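Local coordinates for protein LURP-one-related 15 (PDB 1ZXU) that is of unestablished function but might be related to the phospholipid scramblases and the tubby-like membrane-tethered transcription factors, at residues Val67-Phe72 / Asp76-Leu81. Numbering follows the deposited sequence.
Sequences VKEPVF and DKRVLL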
loop_
_atom_site.group_PDB
_atom_site.type_symbol
_atom_site.label_atom_id
_atom_site.label_comp_id
_atom_site.label_asym_id
_atom_site.label_seq_id
_atom_site.Cartn_x
_atom_site.Cartn_y
_atom_site.Cartn_z
ATOM N N VAL A 67 1.003 7.075 8.496
ATOM C CA VAL A 67 0.094 7.427 7.438
ATOM C C VAL A 67 -0.704 8.638 7.853
ATOM O O VAL A 67 -1.339 8.616 8.921
ATOM C CB VAL A 67 -0.885 6.269 7.170
ATOM C CG1 VAL A 67 -1.885 6.663 6.071
ATOM C CG2 VAL A 67 -0.086 5.083 6.721
ATOM N N LYS A 68 -0.642 9.680 7.025
ATOM C CA LYS A 68 -1.436 10.876 7.375
ATOM C C LYS A 68 -1.974 11.644 6.218
ATOM O O LYS A 68 -1.451 11.566 5.116
ATOM C CB LYS A 68 -0.637 11.822 8.263
ATOM C CG LYS A 68 0.453 12.539 7.560
ATOM C CD LYS A 68 0.996 13.676 8.478
ATOM C CE LYS A 68 2.127 14.478 7.856
ATOM N NZ LYS A 68 2.106 14.642 6.369
ATOM N N GLU A 69 -3.041 12.414 6.476
ATOM C CA GLU A 69 -3.500 13.407 5.485
ATOM C C GLU A 69 -2.595 14.639 5.737
ATOM O O GLU A 69 -2.550 15.143 6.857
ATOM C CB GLU A 69 -4.978 13.771 5.764
ATOM C CG GLU A 69 -5.967 12.707 5.253
ATOM C CD GLU A 69 -7.445 12.969 5.657
ATOM O OE1 GLU A 69 -7.706 13.973 6.347
ATOM O OE2 GLU A 69 -8.311 12.144 5.295
ATOM N N PRO A 70 -1.811 15.050 4.735
ATOM C CA PRO A 70 -0.766 16.089 4.955
ATOM C C PRO A 70 -1.370 17.474 5.197
ATOM O O PRO A 70 -0.676 18.324 5.822
ATOM C CB PRO A 70 0.008 16.110 3.656
ATOM C CG PRO A 70 -0.965 15.550 2.571
ATOM C CD PRO A 70 -1.797 14.508 3.371
ATOM N N VAL A 71 -2.589 17.682 4.707
ATOM C CA VAL A 71 -3.207 19.029 4.838
ATOM C C VAL A 71 -4.571 18.961 5.482
ATOM O O VAL A 71 -5.427 18.162 5.109
ATOM C CB VAL A 71 -3.293 19.775 3.459
ATOM C CG1 VAL A 71 -3.977 21.134 3.617
ATOM C CG2 VAL A 71 -1.947 19.896 2.763
ATOM N N PHE A 72 -4.762 19.811 6.489
ATOM C CA PHE A 72 -6.005 19.872 7.230
ATOM C C PHE A 72 -7.193 20.281 6.328
ATOM O O PHE A 72 -7.082 21.172 5.489
ATOM C CB PHE A 72 -5.833 20.925 8.356
ATOM C CG PHE A 72 -6.934 20.889 9.355
ATOM C CD1 PHE A 72 -6.751 20.256 10.593
ATOM C CD2 PHE A 72 -8.155 21.530 9.062
ATOM C CE1 PHE A 72 -7.800 20.246 11.521
ATOM C CE2 PHE A 72 -9.199 21.552 9.995
ATOM C CZ PHE A 72 -9.034 20.907 11.194
ATOM N N ASP A 76 -8.197 14.456 -0.014
ATOM C CA ASP A 76 -7.929 13.803 -1.282
ATOM C C ASP A 76 -6.516 13.160 -1.317
ATOM O O ASP A 76 -6.158 12.526 -2.289
ATOM C CB ASP A 76 -8.060 14.826 -2.403
ATOM C CG ASP A 76 -7.005 15.933 -2.331
ATOM O OD1 ASP A 76 -6.773 16.505 -1.226
ATOM O OD2 ASP A 76 -6.412 16.251 -3.379
ATOM N N LYS A 77 -5.710 13.376 -0.277
ATOM C CA LYS A 77 -4.277 13.026 -0.355
ATOM C C LYS A 77 -3.893 12.346 0.955
ATOM O O LYS A 77 -4.344 12.750 2.032
ATOM C CB LYS A 77 -3.359 14.264 -0.465
ATOM C CG LYS A 77 -3.180 14.896 -1.775
ATOM C CD LYS A 77 -1.900 15.752 -1.693
ATOM C CE LYS A 77 -1.720 16.637 -2.922
ATOM N NZ LYS A 77 -2.714 17.752 -3.033
ATOM N N ARG A 78 -3.043 11.311 0.874
ATOM C CA ARG A 78 -2.457 10.773 2.060
ATOM C C ARG A 78 -0.978 10.625 1.742
ATOM O O ARG A 78 -0.632 10.367 0.611
ATOM C CB ARG A 78 -3.011 9.367 2.322
ATOM C CG ARG A 78 -2.793 8.919 3.731
ATOM C CD ARG A 78 -3.980 9.432 4.598
ATOM N NE ARG A 78 -5.207 9.086 3.891
ATOM C CZ ARG A 78 -5.898 7.975 4.108
ATOM N NH1 ARG A 78 -5.576 7.134 5.102
ATOM N NH2 ARG A 78 -6.991 7.750 3.374
ATOM N N VAL A 79 -0.135 10.756 2.746
ATOM C CA VAL A 79 1.281 10.440 2.582
ATOM C C VAL A 79 1.713 9.323 3.547
ATOM O O VAL A 79 1.193 9.214 4.654
ATOM C CB VAL A 79 2.171 11.736 2.798
ATOM C CG1 VAL A 79 2.062 12.226 4.214
ATOM C CG2 VAL A 79 3.650 11.465 2.452
ATOM N N LEU A 80 2.614 8.466 3.089
ATOM C CA LEU A 80 3.291 7.447 3.928
ATOM C C LEU A 80 4.659 7.987 4.229
ATOM O O LEU A 80 5.423 8.268 3.285
ATOM C CB LEU A 80 3.429 6.118 3.154
ATOM C CG LEU A 80 2.229 5.239 3.395
ATOM C CD1 LEU A 80 1.046 5.886 2.636
ATOM C CD2 LEU A 80 2.568 3.885 2.843
ATOM N N LEU A 81 4.957 8.186 5.513
ATOM C CA LEU A 81 6.269 8.701 5.956
ATOM C C LEU A 81 7.043 7.578 6.552
ATOM O O LEU A 81 6.474 6.708 7.199
ATOM C CB LEU A 81 6.110 9.775 7.045
ATOM C CG LEU A 81 5.103 10.879 6.692
ATOM C CD1 LEU A 81 4.923 11.823 7.913
ATOM C CD2 LEU A 81 5.613 11.684 5.591
#
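Lys68 and Val79 form an antiparallel hydrogen-bonded pair, Lys68 N to Val79 O at 3.0 Å and Val79 N to Lys68 O at 2.8 Å, each nearly straight. Their side chains run abreast on one face of the sheet, where the bent end of Lys68 brings NZ tightly to 3.2 Å from Val79 CG1, while Lys68 CE meets Leu81 CD1. On the other face Val67 CG2 lies beside Leu80 CG at 4.1 Å, and Val67 CG1 packs against Arg78 CG at 3.4 Å. Arg78, folded at chi2 and chi3 (87° and 49°), lays its CD over the Lys68 carbonyl and reaches Glu69 CG. Past the end of strand 63-68, Pro70 CD rests 3.4 Å from Lys77 O. The Glu69 carboxylate, steeply inclined to the guanidinium, offers charge proximity alone and forms its salt bridge with Arg212; Arg78 NH1 is hydrogen-bonded to Gly52 O. With an alanine here instead of Arg78, Val67 CG1 and the Glu69 stem would probably lose their aliphatic cover and Gly52 O this donor. Val205 of helix 197-211 covers Val67 and Leu80. The antiparallel beta hairpin is part of a closed barrel, consistent with the Tubby C-terminal fold, a barrel around a central helix.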